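Local coordinates for probable leucine/isoleucine/valine-binding protein (Rhodopirellula baltica, PDB 4KV7), which probably binds branched-chain amino acids such as leucine, isoleucine or valine, though its function is not established, at residues 16-27 with 56-67; 79-87 with 323-331. The protein carries 1 engineered substitution. One frame throughout, in Å; residues are numbered along the deposited sequence. Where two conformers were deposited one is given.

Interaction 1: residues 16-27 with 56-67; sequences QLLKFGMSTALS and SKTLKLIALDDG
F20 lies beside L61 in strands 16-24 and 57-65, the parallel pair that helix 31-50 joins into a beta-alpha-beta unit of the periplasmic binding protein fold. The strand axes come within 4.6 Å, and main-chain hydrogen bonds run along the whole pairing, F20 N giving to K60 O and I62 N giving to F20 O. Packing is tight on the face carrying L18, F20, M22, L59, L61 and A63, under helices 31-50 and 301-319. There the F20 ring edge presents CE2 to L59 CD2 at 3.8 Å. Selenomethionine M22 turns at chi3 (-71°), laying CE against L61 CD2 at 4.0 Å.

The contact is looser on the opposite face over the first half of the strands, where L17, T58 and K60 are exposed; L17 CD1 rests on T58 CG2 at 3.9 Å, while the K19 amine leaves for H84 O. Farther along, I62 and L64 meet helix 70-81. K57, on the F20 face, folds at chi2 (-58°), and its NZ donates a hydrogen bond to Q16 OE1 in the carbonyl plane, at 2.6 Å.

D65, last residue of strand 57-65, organises the turns that follow. Its OD1 receives L26 N and G67 N from opposite faces of the carboxylate, the G67 bond closing an Asx turn. R72 makes a salt bridge to OD2, and S27 OG donates to the syn lone pair of D65 OD2 at 2.5 Å.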
loop_
_atom_site.group_PDB
_atom_site.type_symbol
_atom_site.label_atom_id
_atom_site.label_comp_id
_atom_site.label_asym_id
_atom_site.label_seq_id
_atom_site.Cartn_x
_atom_site.Cartn_y
_atom_site.Cartn_z
ATOM N N GLN A 16 -4.298 -23.900 19.344
ATOM C CA GLN A 16 -5.195 -23.775 18.208
ATOM C C GLN A 16 -4.472 -23.101 17.059
ATOM O O GLN A 16 -3.887 -22.026 17.220
ATOM C CB GLN A 16 -6.451 -22.976 18.558
ATOM C CG GLN A 16 -7.448 -22.898 17.400
ATOM C CD GLN A 16 -8.502 -21.821 17.580
ATOM O OE1 GLN A 16 -8.476 -21.065 18.549
ATOM N NE2 GLN A 16 -9.433 -21.739 16.634
ATOM N N LEU A 17 -4.517 -23.734 15.895
ATOM C CA LEU A 17 -3.925 -23.174 14.694
ATOM C C LEU A 17 -4.832 -22.084 14.125
ATOM O O LEU A 17 -6.010 -22.328 13.853
ATOM C CB LEU A 17 -3.715 -24.281 13.661
ATOM C CG LEU A 17 -3.014 -23.848 12.375
ATOM C CD1 LEU A 17 -1.583 -23.421 12.672
ATOM C CD2 LEU A 17 -3.051 -24.961 11.337
ATOM N N LEU A 18 -4.289 -20.880 13.973
ATOM C CA LEU A 18 -5.023 -19.767 13.375
ATOM C C LEU A 18 -4.447 -19.478 11.998
ATOM O O LEU A 18 -3.367 -18.907 11.882
ATOM C CB LEU A 18 -4.933 -18.522 14.262
ATOM C CG LEU A 18 -5.372 -18.684 15.718
ATOM C CD1 LEU A 18 -5.206 -17.367 16.469
ATOM C CD2 LEU A 18 -6.812 -19.179 15.806
ATOM N N LYS A 19 -5.171 -19.886 10.959
ATOM C CA LYS A 19 -4.709 -19.732 9.582
ATOM C C LYS A 19 -5.207 -18.448 8.941
ATOM O O LYS A 19 -6.410 -18.185 8.899
ATOM C CB LYS A 19 -5.161 -20.929 8.739
ATOM C CG LYS A 19 -4.477 -22.247 9.090
ATOM C CD LYS A 19 -5.011 -23.418 8.266
ATOM C CE LYS A 19 -6.449 -23.720 8.611
ATOM N NZ LYS A 19 -6.968 -24.919 7.871
ATOM N N PHE A 20 -4.268 -17.664 8.436
ATOM C CA PHE A 20 -4.586 -16.467 7.676
ATOM C C PHE A 20 -4.082 -16.633 6.253
ATOM O O PHE A 20 -3.058 -17.275 6.028
ATOM C CB PHE A 20 -3.980 -15.248 8.365
ATOM C CG PHE A 20 -4.590 -14.994 9.703
ATOM C CD1 PHE A 20 -5.851 -14.426 9.792
ATOM C CD2 PHE A 20 -3.962 -15.413 10.865
ATOM C CE1 PHE A 20 -6.453 -14.225 11.013
ATOM C CE2 PHE A 20 -4.562 -15.217 12.098
ATOM C CZ PHE A 20 -5.812 -14.625 12.174
ATOM N N GLY A 21 -4.808 -16.080 5.287
ATOM C CA GLY A 21 -4.424 -16.229 3.896
ATOM C C GLY A 21 -3.968 -14.934 3.262
ATOM O O GLY A 21 -4.257 -13.844 3.757
HETATM N N MSE A 22 -3.253 -15.061 2.153
HETATM C CA MSE A 22 -2.789 -13.923 1.375
HETATM C C MSE A 22 -2.596 -14.384 -0.057
HETATM O O MSE A 22 -2.050 -15.463 -0.287
HETATM C CB MSE A 22 -1.471 -13.412 1.969
HETATM C CG MSE A 22 -0.800 -12.249 1.223
HETATM SE SE MSE A 22 1.034 -11.821 1.868
HETATM C CE MSE A 22 0.516 -11.046 3.571
ATOM N N SER A 23 -3.092 -13.598 -1.013
ATOM C CA SER A 23 -2.765 -13.785 -2.428
ATOM C C SER A 23 -2.050 -12.522 -2.848
ATOM O O SER A 23 -2.567 -11.431 -2.645
ATOM C CB SER A 23 -4.025 -13.976 -3.261
ATOM O OG SER A 23 -3.699 -14.220 -4.618
ATOM N N THR A 24 -0.850 -12.641 -3.398
ATOM C CA THR A 24 -0.059 -11.447 -3.619
ATOM C C THR A 24 1.087 -11.666 -4.585
ATOM O O THR A 24 1.390 -12.786 -4.973
ATOM C CB THR A 24 0.471 -10.920 -2.280
ATOM O OG1 THR A 24 0.718 -9.517 -2.403
ATOM C CG2 THR A 24 1.739 -11.662 -1.823
ATOM N N ALA A 25 1.729 -10.570 -4.967
ATOM C CA ALA A 25 2.830 -10.619 -5.919
ATOM C C ALA A 25 4.106 -11.079 -5.219
ATOM O O ALA A 25 4.816 -10.280 -4.602
ATOM C CB ALA A 25 3.031 -9.250 -6.552
ATOM N N LEU A 26 4.389 -12.376 -5.302
ATOM C CA LEU A 26 5.617 -12.935 -4.748
ATOM C C LEU A 26 6.657 -13.187 -5.836
ATOM O O LEU A 26 7.810 -13.482 -5.535
ATOM C CB LEU A 26 5.338 -14.231 -3.980
ATOM C CG LEU A 26 4.395 -14.069 -2.785
ATOM C CD1 LEU A 26 4.057 -15.424 -2.177
ATOM C CD2 LEU A 26 4.997 -13.142 -1.728
ATOM N N SER A 27 6.245 -13.069 -7.094
ATOM C CA SER A 27 7.145 -13.155 -8.234
ATOM C C SER A 27 6.661 -12.149 -9.267
ATOM O O SER A 27 5.617 -11.522 -9.109
ATOM C CB SER A 27 7.122 -14.559 -8.838
ATOM O OG SER A 27 5.866 -14.820 -9.452
ATOM N N SER A 56 -1.279 -20.307 23.703
ATOM C CA SER A 56 -1.932 -21.497 23.155
ATOM C C SER A 56 -2.581 -21.285 21.788
ATOM O O SER A 56 -3.545 -21.974 21.436
ATOM C CB SER A 56 -2.943 -22.072 24.150
ATOM O OG SER A 56 -2.297 -22.439 25.353
ATOM N N LYS A 57 -2.048 -20.335 21.022
ATOM C CA LYS A 57 -2.465 -20.123 19.636
ATOM C C LYS A 57 -1.230 -20.189 18.762
ATOM O O LYS A 57 -0.156 -19.732 19.157
ATOM C CB LYS A 57 -3.132 -18.755 19.445
ATOM C CG LYS A 57 -4.363 -18.519 20.298
ATOM C CD LYS A 57 -5.447 -19.557 20.062
ATOM C CE LYS A 57 -6.660 -19.267 20.940
ATOM N NZ LYS A 57 -7.649 -20.379 20.958
ATOM N N THR A 58 -1.383 -20.755 17.572
ATOM C CA THR A 58 -0.308 -20.765 16.587
ATOM C C THR A 58 -0.744 -20.017 15.338
ATOM O O THR A 58 -1.722 -20.395 14.692
ATOM C CB THR A 58 0.084 -22.199 16.203
ATOM O OG1 THR A 58 0.519 -22.906 17.372
ATOM C CG2 THR A 58 1.200 -22.184 15.167
ATOM N N LEU A 59 -0.023 -18.954 15.005
ATOM C CA LEU A 59 -0.323 -18.174 13.819
ATOM C C LEU A 59 0.325 -18.815 12.609
ATOM O O LEU A 59 1.472 -19.255 12.673
ATOM C CB LEU A 59 0.211 -16.760 13.990
ATOM C CG LEU A 59 -0.445 -15.928 15.089
ATOM C CD1 LEU A 59 0.411 -14.714 15.413
ATOM C CD2 LEU A 59 -1.847 -15.503 14.674
ATOM N N LYS A 60 -0.409 -18.870 11.504
ATOM C CA LYS A 60 0.141 -19.397 10.263
ATOM C C LYS A 60 -0.367 -18.550 9.118
ATOM O O LYS A 60 -1.562 -18.253 9.043
ATOM C CB LYS A 60 -0.287 -20.850 10.048
ATOM C CG LYS A 60 0.275 -21.470 8.767
ATOM C CD LYS A 60 -0.200 -22.911 8.582
ATOM C CE LYS A 60 0.367 -23.522 7.306
ATOM N NZ LYS A 60 1.838 -23.749 7.408
ATOM N N LEU A 61 0.541 -18.146 8.239
ATOM C CA LEU A 61 0.168 -17.421 7.036
ATOM C C LEU A 61 0.309 -18.330 5.828
ATOM O O LEU A 61 1.385 -18.892 5.596
ATOM C CB LEU A 61 1.069 -16.208 6.842
ATOM C CG LEU A 61 0.737 -15.332 5.626
ATOM C CD1 LEU A 61 -0.576 -14.587 5.826
ATOM C CD2 LEU A 61 1.865 -14.338 5.351
ATOM N N ILE A 62 -0.780 -18.503 5.087
ATOM C CA ILE A 62 -0.751 -19.238 3.827
ATOM C C ILE A 62 -0.719 -18.192 2.724
ATOM O O ILE A 62 -1.718 -17.508 2.467
ATOM C CB ILE A 62 -1.974 -20.146 3.682
ATOM C CG1 ILE A 62 -2.028 -21.118 4.862
ATOM C CG2 ILE A 62 -1.934 -20.888 2.348
ATOM C CD1 ILE A 62 -3.285 -21.960 4.923
ATOM N N ALA A 63 0.453 -18.013 2.120
ATOM C CA ALA A 63 0.673 -16.962 1.133
ATOM C C ALA A 63 0.851 -17.564 -0.251
ATOM O O ALA A 63 1.789 -18.331 -0.484
ATOM C CB ALA A 63 1.885 -16.130 1.511
ATOM N N LEU A 64 -0.062 -17.222 -1.153
ATOM C CA LEU A 64 -0.067 -17.742 -2.510
ATOM C C LEU A 64 0.321 -16.619 -3.466
ATOM O O LEU A 64 -0.100 -15.476 -3.295
ATOM C CB LEU A 64 -1.456 -18.275 -2.857
ATOM C CG LEU A 64 -2.017 -19.331 -1.896
ATOM C CD1 LEU A 64 -3.374 -19.843 -2.361
ATOM C CD2 LEU A 64 -1.046 -20.491 -1.696
ATOM N N ASP A 65 1.122 -16.958 -4.468
ATOM C CA ASP A 65 1.596 -16.009 -5.465
ATOM C C ASP A 65 0.553 -15.813 -6.555
ATOM O O ASP A 65 0.071 -16.779 -7.137
ATOM C CB ASP A 65 2.884 -16.563 -6.080
ATOM C CG ASP A 65 3.576 -15.597 -7.036
ATOM O OD1 ASP A 65 3.290 -14.383 -7.049
ATOM O OD2 ASP A 65 4.462 -16.093 -7.773
ATOM N N ASP A 66 0.208 -14.561 -6.832
ATOM C CA ASP A 66 -0.580 -14.239 -8.025
ATOM C C ASP A 66 0.142 -13.353 -9.031
ATOM O O ASP A 66 -0.437 -12.987 -10.048
ATOM C CB ASP A 66 -1.982 -13.688 -7.703
ATOM C CG ASP A 66 -1.963 -12.393 -6.916
ATOM O OD1 ASP A 66 -0.968 -11.634 -6.964
ATOM O OD2 ASP A 66 -2.993 -12.126 -6.253
ATOM N N GLY A 67 1.399 -13.019 -8.753
ATOM C CA GLY A 67 2.180 -12.211 -9.677
ATOM C C GLY A 67 1.570 -10.854 -9.998
ATOM O O GLY A 67 1.911 -10.273 -11.031
HETATM O O HOH W 1 -3.722 -9.961 -4.787
HETATM O O HOH W 2 4.599 -9.046 -9.999
#

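Interaction 2: residues 79-87 with 323-331; sequences RLTDEHEVL and EISRSSIAA
R326, in the first turn of helix 326-335, reaches across L87 and V86 to T81, at the end of helix 70-81. Its CB lies 3.9 Å from L87 O. CG comes closer to that same oxygen, at 3.4 Å, so aliphatic carbon lies against a buried carbonyl that has no partner in the model. From CG the chain runs extended to NE, CD passing V86 O at 3.9 Å, and carries the guanidinium edge-on to the loop after helix 70-81. NE meets V86 O at 2.8 Å, nearly in line with the carbonyl bond, and NH2 adds a second, longer bond to V86 O at 3.1 Å. NH2 also gives a straight bond (168°) to T81 O at 2.8 Å, on a lone pair in the carbonyl plane. Both acceptors lie within 4° of the guanidinium plane, evidence that its rotation is fixed. NH1 points to water 3, which also donates to T81 O, and makes a weak bond to T108 O.

A leucine in place of R326 would probably leave T81 O and V86 O without these charged donors. Beside the arginine the contact is apolar: L87 CB sits 3.6 Å from I329 CD1, while the side chains of L87 and I324 cross at about a right angle, CD1 of L87 4.0 Å from CG2 of I324. The arrangement, an arginine side chain bonded to a main-chain carbonyl at the C-terminal end of helix 70-81 and to another in the loop after it, joins sequence-distant elements as in type I periplasmic binding proteins, where late chain returns to the N-terminal lobe.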
loop_
_atom_site.group_PDB
_atom_site.type_symbol
_atom_site.label_atom_id
_atom_site.label_comp_id
_atom_site.label_asym_id
_atom_site.label_seq_id
_atom_site.Cartn_x
_atom_site.Cartn_y
_atom_site.Cartn_z
ATOM N N ARG A 79 -9.053 -21.117 -3.237
ATOM C CA ARG A 79 -8.335 -22.091 -2.423
ATOM C C ARG A 79 -8.209 -21.631 -0.970
ATOM O O ARG A 79 -8.405 -22.423 -0.045
ATOM C CB ARG A 79 -6.958 -22.412 -3.024
ATOM C CG ARG A 79 -7.019 -23.152 -4.360
ATOM C CD ARG A 79 -5.849 -24.121 -4.558
ATOM N NE ARG A 79 -4.548 -23.464 -4.427
ATOM C CZ ARG A 79 -3.923 -22.827 -5.411
ATOM N NH1 ARG A 79 -4.483 -22.739 -6.611
ATOM N NH2 ARG A 79 -2.740 -22.265 -5.193
ATOM N N LEU A 80 -7.905 -20.354 -0.766
ATOM C CA LEU A 80 -7.739 -19.824 0.582
ATOM C C LEU A 80 -9.038 -19.892 1.377
ATOM O O LEU A 80 -9.033 -20.254 2.553
ATOM C CB LEU A 80 -7.227 -18.378 0.541
ATOM C CG LEU A 80 -5.793 -18.212 0.041
ATOM C CD1 LEU A 80 -5.508 -16.745 -0.211
ATOM C CD2 LEU A 80 -4.816 -18.795 1.043
ATOM N N THR A 81 -10.152 -19.550 0.738
ATOM C CA THR A 81 -11.431 -19.483 1.446
ATOM C C THR A 81 -12.122 -20.842 1.545
ATOM O O THR A 81 -12.847 -21.107 2.505
ATOM C CB THR A 81 -12.397 -18.465 0.808
ATOM O OG1 THR A 81 -12.611 -18.797 -0.569
ATOM C CG2 THR A 81 -11.831 -17.054 0.914
ATOM N N ASP A 82 -11.907 -21.703 0.556
ATOM C CA ASP A 82 -12.500 -23.033 0.577
ATOM C C ASP A 82 -11.582 -23.997 1.316
ATOM O O ASP A 82 -11.735 -24.210 2.519
ATOM C CB ASP A 82 -12.762 -23.524 -0.850
ATOM C CG ASP A 82 -13.544 -24.829 -0.898
ATOM O OD1 ASP A 82 -13.618 -25.539 0.126
ATOM O OD2 ASP A 82 -14.085 -25.149 -1.978
ATOM N N GLU A 83 -10.623 -24.582 0.606
ATOM C CA GLU A 83 -9.870 -25.691 1.177
ATOM C C GLU A 83 -9.001 -25.316 2.382
ATOM O O GLU A 83 -8.878 -26.108 3.312
ATOM C CB GLU A 83 -9.071 -26.450 0.109
ATOM C CG GLU A 83 -7.753 -25.825 -0.286
ATOM C CD GLU A 83 -7.142 -26.508 -1.500
ATOM O OE1 GLU A 83 -6.059 -27.116 -1.363
ATOM O OE2 GLU A 83 -7.755 -26.436 -2.585
ATOM N N HIS A 84 -8.422 -24.119 2.388
ATOM C CA HIS A 84 -7.579 -23.724 3.515
ATOM C C HIS A 84 -8.386 -23.187 4.691
ATOM O O HIS A 84 -7.876 -23.100 5.810
ATOM C CB HIS A 84 -6.533 -22.698 3.082
ATOM C CG HIS A 84 -5.525 -23.242 2.121
ATOM N ND1 HIS A 84 -4.689 -24.291 2.438
ATOM C CD2 HIS A 84 -5.212 -22.876 0.856
ATOM C CE1 HIS A 84 -3.908 -24.553 1.404
ATOM N NE2 HIS A 84 -4.204 -23.710 0.432
ATOM N N GLU A 85 -9.638 -22.821 4.429
ATOM C CA GLU A 85 -10.538 -22.329 5.474
ATOM C C GLU A 85 -9.939 -21.183 6.282
ATOM O O GLU A 85 -10.085 -21.146 7.506
ATOM C CB GLU A 85 -10.930 -23.470 6.422
ATOM C CG GLU A 85 -11.612 -24.631 5.733
ATOM C CD GLU A 85 -12.070 -25.699 6.708
ATOM O OE1 GLU A 85 -11.264 -26.117 7.569
ATOM O OE2 GLU A 85 -13.237 -26.123 6.606
ATOM N N VAL A 86 -9.261 -20.254 5.618
ATOM C CA VAL A 86 -8.576 -19.205 6.364
ATOM C C VAL A 86 -9.552 -18.297 7.112
ATOM O O VAL A 86 -10.701 -18.125 6.701
ATOM C CB VAL A 86 -7.635 -18.359 5.476
ATOM C CG1 VAL A 86 -6.597 -19.241 4.799
ATOM C CG2 VAL A 86 -8.418 -17.542 4.442
ATOM N N LEU A 87 -9.078 -17.735 8.219
ATOM C CA LEU A 87 -9.902 -16.899 9.090
ATOM C C LEU A 87 -10.064 -15.476 8.560
ATOM O O LEU A 87 -11.050 -14.795 8.880
ATOM C CB LEU A 87 -9.307 -16.868 10.500
ATOM C CG LEU A 87 -9.134 -18.232 11.168
ATOM C CD1 LEU A 87 -8.371 -18.101 12.478
ATOM C CD2 LEU A 87 -10.478 -18.923 11.383
ATOM N N GLU A 323 -14.812 -18.447 20.513
ATOM C CA GLU A 323 -14.281 -18.996 19.278
ATOM C C GLU A 323 -13.695 -17.923 18.375
ATOM O O GLU A 323 -14.310 -16.885 18.125
ATOM C CB GLU A 323 -15.386 -19.753 18.543
ATOM C CG GLU A 323 -14.965 -20.363 17.223
ATOM C CD GLU A 323 -16.083 -21.155 16.578
ATOM O OE1 GLU A 323 -17.229 -20.658 16.547
ATOM O OE2 GLU A 323 -15.819 -22.283 16.113
ATOM N N ILE A 324 -12.486 -18.176 17.893
ATOM C CA ILE A 324 -11.880 -17.316 16.893
ATOM C C ILE A 324 -12.316 -17.826 15.520
ATOM O O ILE A 324 -12.026 -18.963 15.142
ATOM C CB ILE A 324 -10.357 -17.287 17.042
ATOM C CG1 ILE A 324 -9.993 -16.680 18.404
ATOM C CG2 ILE A 324 -9.726 -16.487 15.910
ATOM C CD1 ILE A 324 -8.604 -17.028 18.893
ATOM N N SER A 325 -13.053 -16.985 14.803
ATOM C CA SER A 325 -13.657 -17.370 13.537
ATOM C C SER A 325 -13.682 -16.159 12.623
ATOM O O SER A 325 -13.336 -15.055 13.038
ATOM C CB SER A 325 -15.094 -17.838 13.761
ATOM O OG SER A 325 -15.890 -16.756 14.223
ATOM N N ARG A 326 -14.094 -16.369 11.376
ATOM C CA ARG A 326 -14.283 -15.271 10.442
ATOM C C ARG A 326 -15.200 -14.215 11.039
ATOM O O ARG A 326 -14.898 -13.030 11.007
ATOM C CB ARG A 326 -14.865 -15.787 9.130
ATOM C CG ARG A 326 -13.863 -16.582 8.310
ATOM C CD ARG A 326 -14.474 -17.163 7.051
ATOM N NE ARG A 326 -13.467 -17.946 6.338
ATOM C CZ ARG A 326 -13.708 -18.704 5.274
ATOM N NH1 ARG A 326 -14.929 -18.772 4.760
ATOM N NH2 ARG A 326 -12.717 -19.394 4.720
ATOM N N SER A 327 -16.315 -14.650 11.616
ATOM C CA SER A 327 -17.280 -13.707 12.162
ATOM C C SER A 327 -16.748 -12.985 13.401
ATOM O O SER A 327 -16.933 -11.778 13.545
ATOM C CB SER A 327 -18.609 -14.400 12.465
ATOM O OG SER A 327 -18.454 -15.392 13.461
ATOM N N SER A 328 -16.072 -13.705 14.291
ATOM C CA SER A 328 -15.574 -13.029 15.488
ATOM C C SER A 328 -14.377 -12.121 15.179
ATOM O O SER A 328 -14.151 -11.133 15.868
ATOM C CB SER A 328 -15.279 -14.009 16.630
ATOM O OG SER A 328 -14.177 -14.841 16.332
ATOM N N ILE A 329 -13.624 -12.430 14.127
ATOM C CA ILE A 329 -12.542 -11.538 13.724
ATOM C C ILE A 329 -13.091 -10.249 13.111
ATOM O O ILE A 329 -12.623 -9.162 13.435
ATOM C CB ILE A 329 -11.541 -12.231 12.793
ATOM C CG1 ILE A 329 -10.703 -13.220 13.609
ATOM C CG2 ILE A 329 -10.644 -11.203 12.085
ATOM C CD1 ILE A 329 -9.799 -14.093 12.784
ATOM N N ALA A 330 -14.101 -10.372 12.257
ATOM C CA ALA A 330 -14.739 -9.198 11.677
ATOM C C ALA A 330 -15.273 -8.295 12.795
ATOM O O ALA A 330 -15.065 -7.081 12.779
ATOM C CB ALA A 330 -15.856 -9.616 10.734
ATOM N N ALA A 331 -15.936 -8.895 13.777
ATOM C CA ALA A 331 -16.481 -8.138 14.898
ATOM C C ALA A 331 -15.369 -7.503 15.730
ATOM O O ALA A 331 -15.478 -6.351 16.144
ATOM C CB ALA A 331 -17.367 -9.024 15.767
HETATM O O HOH W 3 -15.898 -20.668 2.743
#

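How the interactions relate
Both contacts are partly buried, interaction 1 being the more central at 18 Å from the centre of the chain against 23 Å, and the larger at 1177 Å² against 318 Å². Interaction 1 joins near neighbours in sequence by regular main-chain bonding with apolar packing on one face; interaction 2 joins segments over 230 residues apart, relying on a side-chain cation and main-chain carbonyls. The two touch directly. L87 N lies 2.8 Å from K19 O, a probable hydrogen bond, so the loop gripped by R326 also lines strand 16-24, and I324 CD1 packs on K57 CE at 3.6 Å. L87 and I329 both touch F20, extending the apolar face of interaction 1 outward.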